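Local atomic coordinates of translation initiation factor 6 (Methanocaldococcus jannaschii, PDB entry 1G61), a protein that binds the 50S ribosomal subunit and prevents it from joining the 30S subunit to form the 70S initiation complex. Residues A[19-24]-A[201-206]; A[24-29]-A[42-47]; A[74-79]-A[97-102]. All blocks are in the same frame, centred on the assembly; numbering follows the deposited sequence.

Interaction 1 (A[19-24]-A[201-206]); sequences ALTTEE and IANSKG
E23 and T22 meet the turn at N203-K205 where two small sheets of the alpha-beta barrel adjoin, and that turn is an Asx turn built on N203. The OD1 of N203 accepts the backbone N of K205, from above the carbonyl plane, and the backbone N of G206, almost in line with the C=O bond. The other end of the same amide faces T22: ND2 gives a nearly straight bond to T22 O (3.0 Å, 169°) that lies in the amide plane, and a second bond to L44 O. With a leucine in place of N203, T22 O and L44 O would probably lose this shared donor, and the K205 and G206 N-H groups their side-chain acceptor.

The apolar part is tightly packed. CG2 of I201 lies 3.4 Å from A19 O, and the T21 methyl CG2 comes within 3.2 Å of A202 O; I201 CD1 and A19 CB add an ordinary van der Waals contact. The two segments run in nearly the same direction (22° apart), yet no backbone hydrogen bond joins them. Only the water link is looser: a water lies 2.8 Å from A202 O and reaches T21 O more weakly.

Towards solvent the bonding is polar. A bend at chi2 (-68°) swings the E23 carboxylate onto S204, whose N reaches the syn lone pair of OE2 at 2.8 Å and whose OG reaches OE1 at 2.7 Å, so two bonds fix the rotation of the group. K205 lies across E23, but its ammonium passes the carboxylate by: NZ donates to E23 O at 2.7 Å, in the carbonyl plane, and also to E45 O.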
loop_
_atom_site.group_PDB
_atom_site.type_symbol
_atom_site.label_atom_id
_atom_site.label_comp_id
_atom_site.label_asym_id
_atom_site.label_seq_id
_atom_site.Cartn_x
_atom_site.Cartn_y
_atom_site.Cartn_z
ATOM N N ALA A 19 -1.388 7.667 0.279
ATOM C CA ALA A 19 -1.060 7.102 1.571
ATOM C C ALA A 19 -0.685 5.649 1.483
ATOM O O ALA A 19 -1.035 4.987 0.527
ATOM C CB ALA A 19 -2.304 7.170 2.477
ATOM N N LEU A 20 0.040 5.183 2.502
ATOM C CA LEU A 20 0.306 3.746 2.612
ATOM C C LEU A 20 0.158 3.380 4.093
ATOM O O LEU A 20 0.350 4.237 4.997
ATOM C CB LEU A 20 1.629 3.298 2.057
ATOM C CG LEU A 20 2.907 3.787 2.737
ATOM C CD1 LEU A 20 3.373 2.982 3.944
ATOM C CD2 LEU A 20 4.036 3.675 1.713
ATOM N N THR A 21 -0.061 2.117 4.387
ATOM C CA THR A 21 -0.059 1.628 5.761
ATOM C C THR A 21 0.595 0.249 5.886
ATOM O O THR A 21 0.640 -0.540 4.933
ATOM C CB THR A 21 -1.523 1.541 6.278
ATOM O OG1 THR A 21 -1.511 1.433 7.724
ATOM C CG2 THR A 21 -2.336 0.404 5.687
ATOM N N THR A 22 1.076 0.001 7.097
ATOM C CA THR A 22 1.467 -1.330 7.527
ATOM C C THR A 22 0.567 -1.664 8.725
ATOM O O THR A 22 -0.432 -0.964 8.978
ATOM C CB THR A 22 2.953 -1.410 7.880
ATOM O OG1 THR A 22 3.192 -0.718 9.104
ATOM C CG2 THR A 22 3.772 -0.776 6.773
ATOM N N GLU A 23 0.910 -2.736 9.455
ATOM C CA GLU A 23 0.242 -2.992 10.739
ATOM C C GLU A 23 0.620 -1.924 11.764
ATOM O O GLU A 23 -0.165 -1.751 12.717
ATOM C CB GLU A 23 0.587 -4.359 11.329
ATOM C CG GLU A 23 0.211 -5.532 10.423
ATOM C CD GLU A 23 -1.286 -5.672 10.294
ATOM O OE1 GLU A 23 -2.019 -5.540 11.305
ATOM O OE2 GLU A 23 -1.772 -5.936 9.172
ATOM N N GLU A 24 1.745 -1.237 11.613
ATOM C CA GLU A 24 2.249 -0.356 12.682
ATOM C C GLU A 24 2.224 1.110 12.336
ATOM O O GLU A 24 2.007 1.957 13.237
ATOM C CB GLU A 24 3.666 -0.771 13.105
ATOM C CG GLU A 24 3.740 -2.188 13.673
ATOM C CD GLU A 24 3.839 -3.392 12.749
ATOM O OE1 GLU A 24 4.227 -3.318 11.521
ATOM O OE2 GLU A 24 3.532 -4.548 13.222
ATOM N N ILE A 201 -6.446 1.892 1.420
ATOM C CA ILE A 201 -5.324 1.400 2.239
ATOM C C ILE A 201 -5.923 0.510 3.325
ATOM O O ILE A 201 -7.020 0.750 3.852
ATOM C CB ILE A 201 -4.469 2.537 2.821
ATOM C CG1 ILE A 201 -5.278 3.441 3.762
ATOM C CG2 ILE A 201 -3.805 3.352 1.715
ATOM C CD1 ILE A 201 -4.467 4.500 4.479
ATOM N N ALA A 202 -5.236 -0.552 3.664
ATOM C CA ALA A 202 -5.758 -1.508 4.622
ATOM C C ALA A 202 -4.628 -2.276 5.329
ATOM O O ALA A 202 -3.540 -2.452 4.779
ATOM C CB ALA A 202 -6.622 -2.541 3.897
ATOM N N ASN A 203 -4.959 -2.749 6.505
ATOM C CA ASN A 203 -4.123 -3.730 7.198
ATOM C C ASN A 203 -5.067 -4.791 7.781
ATOM O O ASN A 203 -6.240 -4.858 7.412
ATOM C CB ASN A 203 -3.164 -3.084 8.205
ATOM C CG ASN A 203 -3.883 -2.368 9.312
ATOM O OD1 ASN A 203 -5.059 -2.667 9.598
ATOM N ND2 ASN A 203 -3.221 -1.416 10.001
ATOM N N SER A 204 -4.544 -5.658 8.666
ATOM C CA SER A 204 -5.380 -6.744 9.191
ATOM C C SER A 204 -6.456 -6.229 10.137
ATOM O O SER A 204 -7.347 -7.027 10.502
ATOM C CB SER A 204 -4.504 -7.791 9.906
ATOM O OG SER A 204 -4.048 -7.238 11.142
ATOM N N LYS A 205 -6.371 -4.960 10.572
ATOM C CA LYS A 205 -7.248 -4.414 11.582
ATOM C C LYS A 205 -8.351 -3.539 10.989
ATOM O O LYS A 205 -9.390 -3.410 11.625
ATOM C CB LYS A 205 -6.425 -3.621 12.626
ATOM C CG LYS A 205 -5.513 -4.554 13.416
ATOM C CD LYS A 205 -4.475 -3.816 14.217
ATOM C CE LYS A 205 -3.461 -3.174 13.278
ATOM N NZ LYS A 205 -2.400 -2.497 14.102
ATOM N N GLY A 206 -8.161 -2.944 9.820
ATOM C CA GLY A 206 -9.157 -2.055 9.277
ATOM C C GLY A 206 -8.736 -1.569 7.902
ATOM O O GLY A 206 -7.670 -1.935 7.386
HETATM O O HOH W 1 -1.025 -3.390 5.422
#

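Interaction 2 (A[24-29]-A[42-47]); sequences EITLLP and EVLETK
E24 and T26 flank K47 in a parallel beta bridge centred on I25 and K47, whose CA atoms are 4.8 Å apart. The N of K47 donates to E24 O at 3.0 Å, and K47 O in turn accepts the N of T26 at 2.9 Å; I25 CA adds a CA-H...O contact to the same oxygen. The approach to this bridge is anything but parallel, since residues 44-47 run at 93° to residues 24-26. Helix 34-44 ends here, E45 takes a positive phi (57°), and the chain turns to enter strand 47-50, completing a beta-alpha-beta crossover that starts from strand 25-28.

Beside the bridge, T46 and T26 meet side chain to side chain, crossing at about a right angle. Their OG1 atoms share a hydrogen bond of 2.7 Å, with the direction of the proton open. On T46 the hydroxyl sits between the backbone N and the carbonyl carbon (chi1 50°), which turns it onto T26. The T46 methyl CG2 lies 3.5 Å from T26 OG1, and L44 brings CD1 to the same oxygen at 3.5 Å, so carbon packs round the T26 hydroxyl. Of the K47 side chain, CB comes nearest, 3.9 Å from E24 O. The rest of the chain bends at chi2 and leads away from this contact; both K47 and I25 pack against F87 of helix 78-90.

T26 OG1 also bonds to T21 OG1, giving a bent chain of three hydroxyls with T26 in the middle. T26 and T46 are both buried, so the T26 hydroxyl is satisfied inside the protein by two others, and its bond to T46 ties the segment after the helix to strand 25-28.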
loop_
_atom_site.group_PDB
_atom_site.type_symbol
_atom_site.label_atom_id
_atom_site.label_comp_id
_atom_site.label_asym_id
_atom_site.label_seq_id
_atom_site.Cartn_x
_atom_site.Cartn_y
_atom_site.Cartn_z
ATOM N N GLU A 24 1.745 -1.237 11.613
ATOM C CA GLU A 24 2.249 -0.356 12.682
ATOM C C GLU A 24 2.224 1.110 12.336
ATOM O O GLU A 24 2.007 1.957 13.237
ATOM C CB GLU A 24 3.666 -0.771 13.105
ATOM C CG GLU A 24 3.740 -2.188 13.673
ATOM C CD GLU A 24 3.839 -3.392 12.749
ATOM O OE1 GLU A 24 4.227 -3.318 11.521
ATOM O OE2 GLU A 24 3.532 -4.548 13.222
ATOM N N ILE A 25 2.430 1.455 11.064
ATOM C CA ILE A 25 2.526 2.882 10.695
ATOM C C ILE A 25 1.653 3.181 9.492
ATOM O O ILE A 25 1.369 2.308 8.686
ATOM C CB ILE A 25 3.978 3.296 10.346
ATOM C CG1 ILE A 25 4.551 2.695 9.049
ATOM C CG2 ILE A 25 4.874 3.072 11.565
ATOM C CD1 ILE A 25 5.953 3.185 8.701
ATOM N N THR A 26 1.256 4.428 9.340
ATOM C CA THR A 26 0.599 4.939 8.178
ATOM C C THR A 26 1.242 6.247 7.759
ATOM O O THR A 26 1.454 7.083 8.627
ATOM C CB THR A 26 -0.905 5.184 8.464
ATOM O OG1 THR A 26 -1.478 3.961 8.991
ATOM C CG2 THR A 26 -1.594 5.598 7.180
ATOM N N LEU A 27 1.577 6.366 6.482
ATOM C CA LEU A 27 2.148 7.604 5.944
ATOM C C LEU A 27 1.050 8.333 5.196
ATOM O O LEU A 27 0.362 7.702 4.379
ATOM C CB LEU A 27 3.347 7.342 5.027
ATOM C CG LEU A 27 4.484 6.467 5.584
ATOM C CD1 LEU A 27 5.699 6.587 4.676
ATOM C CD2 LEU A 27 4.928 6.821 6.969
ATOM N N LEU A 28 0.908 9.631 5.487
ATOM C CA LEU A 28 -0.207 10.419 5.008
ATOM C C LEU A 28 0.255 11.740 4.425
ATOM O O LEU A 28 1.346 12.230 4.760
ATOM C CB LEU A 28 -1.193 10.736 6.159
ATOM C CG LEU A 28 -1.908 9.525 6.784
ATOM C CD1 LEU A 28 -2.606 9.897 8.067
ATOM C CD2 LEU A 28 -2.885 8.929 5.755
ATOM N N PRO A 29 -0.527 12.368 3.564
ATOM C CA PRO A 29 -0.116 13.686 3.015
ATOM C C PRO A 29 -0.136 14.787 4.060
ATOM O O PRO A 29 -0.962 14.738 4.962
ATOM C CB PRO A 29 -1.159 13.958 1.937
ATOM C CG PRO A 29 -2.195 12.944 2.065
ATOM C CD PRO A 29 -1.808 11.907 3.048
ATOM N N GLU A 42 -7.291 5.741 14.061
ATOM C CA GLU A 42 -8.196 4.932 14.868
ATOM C C GLU A 42 -8.610 3.696 14.122
ATOM O O GLU A 42 -8.716 2.609 14.671
ATOM C CB GLU A 42 -9.441 5.774 15.219
ATOM C CG GLU A 42 -10.528 5.118 16.031
ATOM C CD GLU A 42 -11.708 6.040 16.326
ATOM O OE1 GLU A 42 -12.394 5.900 17.361
ATOM O OE2 GLU A 42 -11.949 6.947 15.486
ATOM N N VAL A 43 -8.943 3.813 12.824
ATOM C CA VAL A 43 -9.441 2.615 12.148
ATOM C C VAL A 43 -8.331 1.652 11.798
ATOM O O VAL A 43 -8.524 0.430 11.857
ATOM C CB VAL A 43 -10.284 3.008 10.933
ATOM C CG1 VAL A 43 -9.423 3.554 9.824
ATOM C CG2 VAL A 43 -11.058 1.807 10.400
ATOM N N LEU A 44 -7.141 2.150 11.474
ATOM C CA LEU A 44 -6.024 1.246 11.157
ATOM C C LEU A 44 -5.252 0.829 12.390
ATOM O O LEU A 44 -4.451 -0.128 12.326
ATOM C CB LEU A 44 -5.083 1.947 10.158
ATOM C CG LEU A 44 -5.755 2.287 8.829
ATOM C CD1 LEU A 44 -4.704 2.958 7.960
ATOM C CD2 LEU A 44 -6.354 1.044 8.166
ATOM N N GLU A 45 -5.467 1.518 13.510
ATOM C CA GLU A 45 -4.758 1.290 14.801
ATOM C C GLU A 45 -3.257 1.438 14.571
ATOM O O GLU A 45 -2.483 0.572 14.930
ATOM C CB GLU A 45 -5.132 -0.102 15.345
ATOM C CG GLU A 45 -6.625 -0.228 15.581
ATOM C CD GLU A 45 -7.072 -1.541 16.172
ATOM O OE1 GLU A 45 -6.291 -2.152 16.947
ATOM O OE2 GLU A 45 -8.218 -1.932 15.835
ATOM N N THR A 46 -2.822 2.546 13.983
ATOM C CA THR A 46 -1.424 2.754 13.623
ATOM C C THR A 46 -0.914 4.095 14.160
ATOM O O THR A 46 -1.751 4.931 14.539
ATOM C CB THR A 46 -1.241 2.819 12.088
ATOM O OG1 THR A 46 -2.212 3.750 11.610
ATOM C CG2 THR A 46 -1.463 1.460 11.454
ATOM N N LYS A 47 0.379 4.305 14.149
ATOM C CA LYS A 47 1.053 5.573 14.326
ATOM C C LYS A 47 1.168 6.238 12.946
ATOM O O LYS A 47 1.648 5.609 11.999
ATOM C CB LYS A 47 2.413 5.408 14.999
ATOM C CG LYS A 47 2.321 4.903 16.439
ATOM C CD LYS A 47 1.923 6.022 17.399
ATOM C CE LYS A 47 1.908 5.567 18.861
ATOM N NZ LYS A 47 1.666 6.722 19.780
#

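Interaction 3 (A[74-79]-A[97-102]); sequences KIVEDE and VEIIKS
V76 and K74 make the apolar side of this contact, both against I99. CG1 of V76 touches CD1 of I99 at 4.0 Å, the two side chains crossing at a slant. The other branch of I99, CG2, is set anti to the backbone N (chi1 -61° for CG1) and presses on K74 CA at 3.8 Å. I99 thus spreads its two ends along the loop, one methyl to each residue.

A second group of contacts belongs to the aliphatic part of K74. Beyond CG its chain is fully extended, and it passes alongside the S102 carbonyl, with CE only 3.4 Å from S102 O, while CB rests near K101 CA.

No direct hydrogen bond crosses between the segments; water does that work. One molecule accepts from K74 N at 2.9 Å and donates to I100 O and to S102 O, both at 2.8 Å. The inverse gamma turn centred on K101, closed by a weak bond from S102 N to I100 O, probably helps to bring I100 O and S102 O within reach of one water. A second water accepts from K74 NZ at 3.0 Å and donates to K101 O at 2.8 Å, so the ammonium meets the turn through solvent, on a side where K74 and K101 are both exposed.

The contact lies at one end of a beta-alpha-beta unit. Strands 69-73 and 96-100 run parallel as neighbours, K74 directly follows the first, and E77 holds the N-cap position of helix 78-90. That helix covers V97 through L81, K85 and L88, whereas I100 packs on D130 and I131 of helix 128-135.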
loop_
_atom_site.group_PDB
_atom_site.type_symbol
_atom_site.label_atom_id
_atom_site.label_comp_id
_atom_site.label_asym_id
_atom_site.label_seq_id
_atom_site.Cartn_x
_atom_site.Cartn_y
_atom_site.Cartn_z
ATOM N N LYS A 74 14.491 7.412 -5.431
ATOM C CA LYS A 74 15.733 8.173 -5.424
ATOM C C LYS A 74 15.489 9.666 -5.231
ATOM O O LYS A 74 16.437 10.395 -4.902
ATOM C CB LYS A 74 16.522 7.914 -6.721
ATOM C CG LYS A 74 15.797 8.417 -7.972
ATOM C CD LYS A 74 16.580 8.041 -9.226
ATOM C CE LYS A 74 15.810 8.422 -10.483
ATOM N NZ LYS A 74 16.700 8.512 -11.676
ATOM N N ILE A 75 14.276 10.146 -5.469
ATOM C CA ILE A 75 13.968 11.571 -5.353
ATOM C C ILE A 75 13.685 11.952 -3.912
ATOM O O ILE A 75 13.398 13.133 -3.658
ATOM C CB ILE A 75 12.776 11.927 -6.279
ATOM C CG1 ILE A 75 11.492 11.132 -5.992
ATOM C CG2 ILE A 75 13.146 11.858 -7.760
ATOM C CD1 ILE A 75 10.275 11.657 -6.763
ATOM N N VAL A 76 13.712 11.012 -2.938
ATOM C CA VAL A 76 13.434 11.436 -1.566
ATOM C C VAL A 76 14.462 12.480 -1.163
ATOM O O VAL A 76 15.649 12.380 -1.480
ATOM C CB VAL A 76 13.369 10.203 -0.628
ATOM C CG1 VAL A 76 14.760 9.566 -0.466
ATOM C CG2 VAL A 76 12.795 10.578 0.720
ATOM N N GLU A 77 14.015 13.508 -0.455
ATOM C CA GLU A 77 14.878 14.621 -0.085
ATOM C C GLU A 77 15.501 14.397 1.270
ATOM O O GLU A 77 14.917 13.685 2.098
ATOM C CB GLU A 77 14.041 15.929 -0.125
ATOM C CG GLU A 77 13.498 16.072 -1.557
ATOM C CD GLU A 77 12.629 17.268 -1.819
ATOM O OE1 GLU A 77 12.448 18.135 -0.938
ATOM O OE2 GLU A 77 12.064 17.454 -2.924
ATOM N N ASP A 78 16.675 14.950 1.547
ATOM C CA ASP A 78 17.321 14.717 2.832
ATOM C C ASP A 78 16.444 15.075 4.002
ATOM O O ASP A 78 16.417 14.339 4.998
ATOM C CB ASP A 78 18.626 15.533 2.883
ATOM C CG ASP A 78 19.722 14.996 1.989
ATOM O OD1 ASP A 78 19.592 13.891 1.424
ATOM O OD2 ASP A 78 20.737 15.699 1.849
ATOM N N GLU A 79 15.711 16.169 3.961
ATOM C CA GLU A 79 14.864 16.568 5.099
ATOM C C GLU A 79 13.738 15.565 5.257
ATOM O O GLU A 79 13.344 15.306 6.396
ATOM C CB GLU A 79 14.313 17.987 4.907
ATOM C CG GLU A 79 13.771 18.697 6.135
ATOM C CD GLU A 79 13.511 20.187 5.982
ATOM O OE1 GLU A 79 12.332 20.634 6.022
ATOM O OE2 GLU A 79 14.453 21.008 5.834
ATOM N N VAL A 97 15.335 0.860 6.125
ATOM C CA VAL A 97 14.964 1.960 5.237
ATOM C C VAL A 97 15.901 1.926 4.027
ATOM O O VAL A 97 17.108 2.047 4.165
ATOM C CB VAL A 97 15.031 3.300 5.972
ATOM C CG1 VAL A 97 14.654 4.453 5.037
ATOM C CG2 VAL A 97 14.105 3.207 7.196
ATOM N N GLU A 98 15.312 1.744 2.840
ATOM C CA GLU A 98 16.127 1.457 1.643
ATOM C C GLU A 98 15.712 2.355 0.508
ATOM O O GLU A 98 14.499 2.418 0.193
ATOM C CB GLU A 98 15.959 -0.023 1.270
ATOM C CG GLU A 98 16.499 -0.399 -0.086
ATOM C CD GLU A 98 18.000 -0.353 -0.238
ATOM O OE1 GLU A 98 18.706 -0.028 0.747
ATOM O OE2 GLU A 98 18.508 -0.654 -1.348
ATOM N N ILE A 99 16.648 3.079 -0.114
ATOM C CA ILE A 99 16.350 3.844 -1.320
ATOM C C ILE A 99 16.558 2.905 -2.509
ATOM O O ILE A 99 17.657 2.354 -2.728
ATOM C CB ILE A 99 17.245 5.090 -1.408
ATOM C CG1 ILE A 99 17.006 6.016 -0.190
ATOM C CG2 ILE A 99 17.039 5.768 -2.763
ATOM C CD1 ILE A 99 17.942 7.213 -0.122
ATOM N N ILE A 100 15.472 2.716 -3.261
ATOM C CA ILE A 100 15.479 1.924 -4.498
ATOM C C ILE A 100 15.729 2.910 -5.634
ATOM O O ILE A 100 14.877 3.764 -5.923
ATOM C CB ILE A 100 14.137 1.201 -4.673
ATOM C CG1 ILE A 100 13.847 0.198 -3.543
ATOM C CG2 ILE A 100 14.093 0.555 -6.054
ATOM C CD1 ILE A 100 14.837 -0.956 -3.443
ATOM N N LYS A 101 16.934 2.800 -6.215
ATOM C CA LYS A 101 17.366 3.826 -7.152
ATOM C C LYS A 101 16.923 3.572 -8.569
ATOM O O LYS A 101 17.645 3.714 -9.563
ATOM C CB LYS A 101 18.904 3.924 -7.093
ATOM C CG LYS A 101 19.382 4.385 -5.727
ATOM C CD LYS A 101 20.898 4.444 -5.623
ATOM C CE LYS A 101 21.365 4.732 -4.206
ATOM N NZ LYS A 101 22.864 4.671 -4.080
ATOM N N SER A 102 15.670 3.195 -8.729
ATOM C CA SER A 102 15.109 2.972 -10.052
ATOM C C SER A 102 14.785 4.260 -10.796
ATOM O O SER A 102 14.443 5.283 -10.181
ATOM C CB SER A 102 13.829 2.108 -9.853
ATOM O OG SER A 102 12.973 2.687 -8.830
HETATM O O HOH W 2 13.581 5.686 -7.568
HETATM O O HOH W 3 17.940 5.785 -11.485
#

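How the interactions relate
Interactions 1 and 2 are neighbours, their centres about 7 Å apart, with E24 in common; both reach the sheet of strands 20-21, 25-28 and 47-50, in which 20-21 and 25-28 are adjacent and probably joined by a hydrogen bond from L27 N to L20 O. Interaction 3 belongs to a separate sheet, strands 64-65, 69-73 and 96-100, with its centre about 22 Å from that of interaction 1 and about 21 Å from that of interaction 2. Along the chain, interactions 2 and 3 follow in series, each within a beta-alpha-beta unit, and both are nested inside the long loop that interaction 1 closes. Interaction 1 thus brings residues near the two chain ends together, consistent with closure of the barrel.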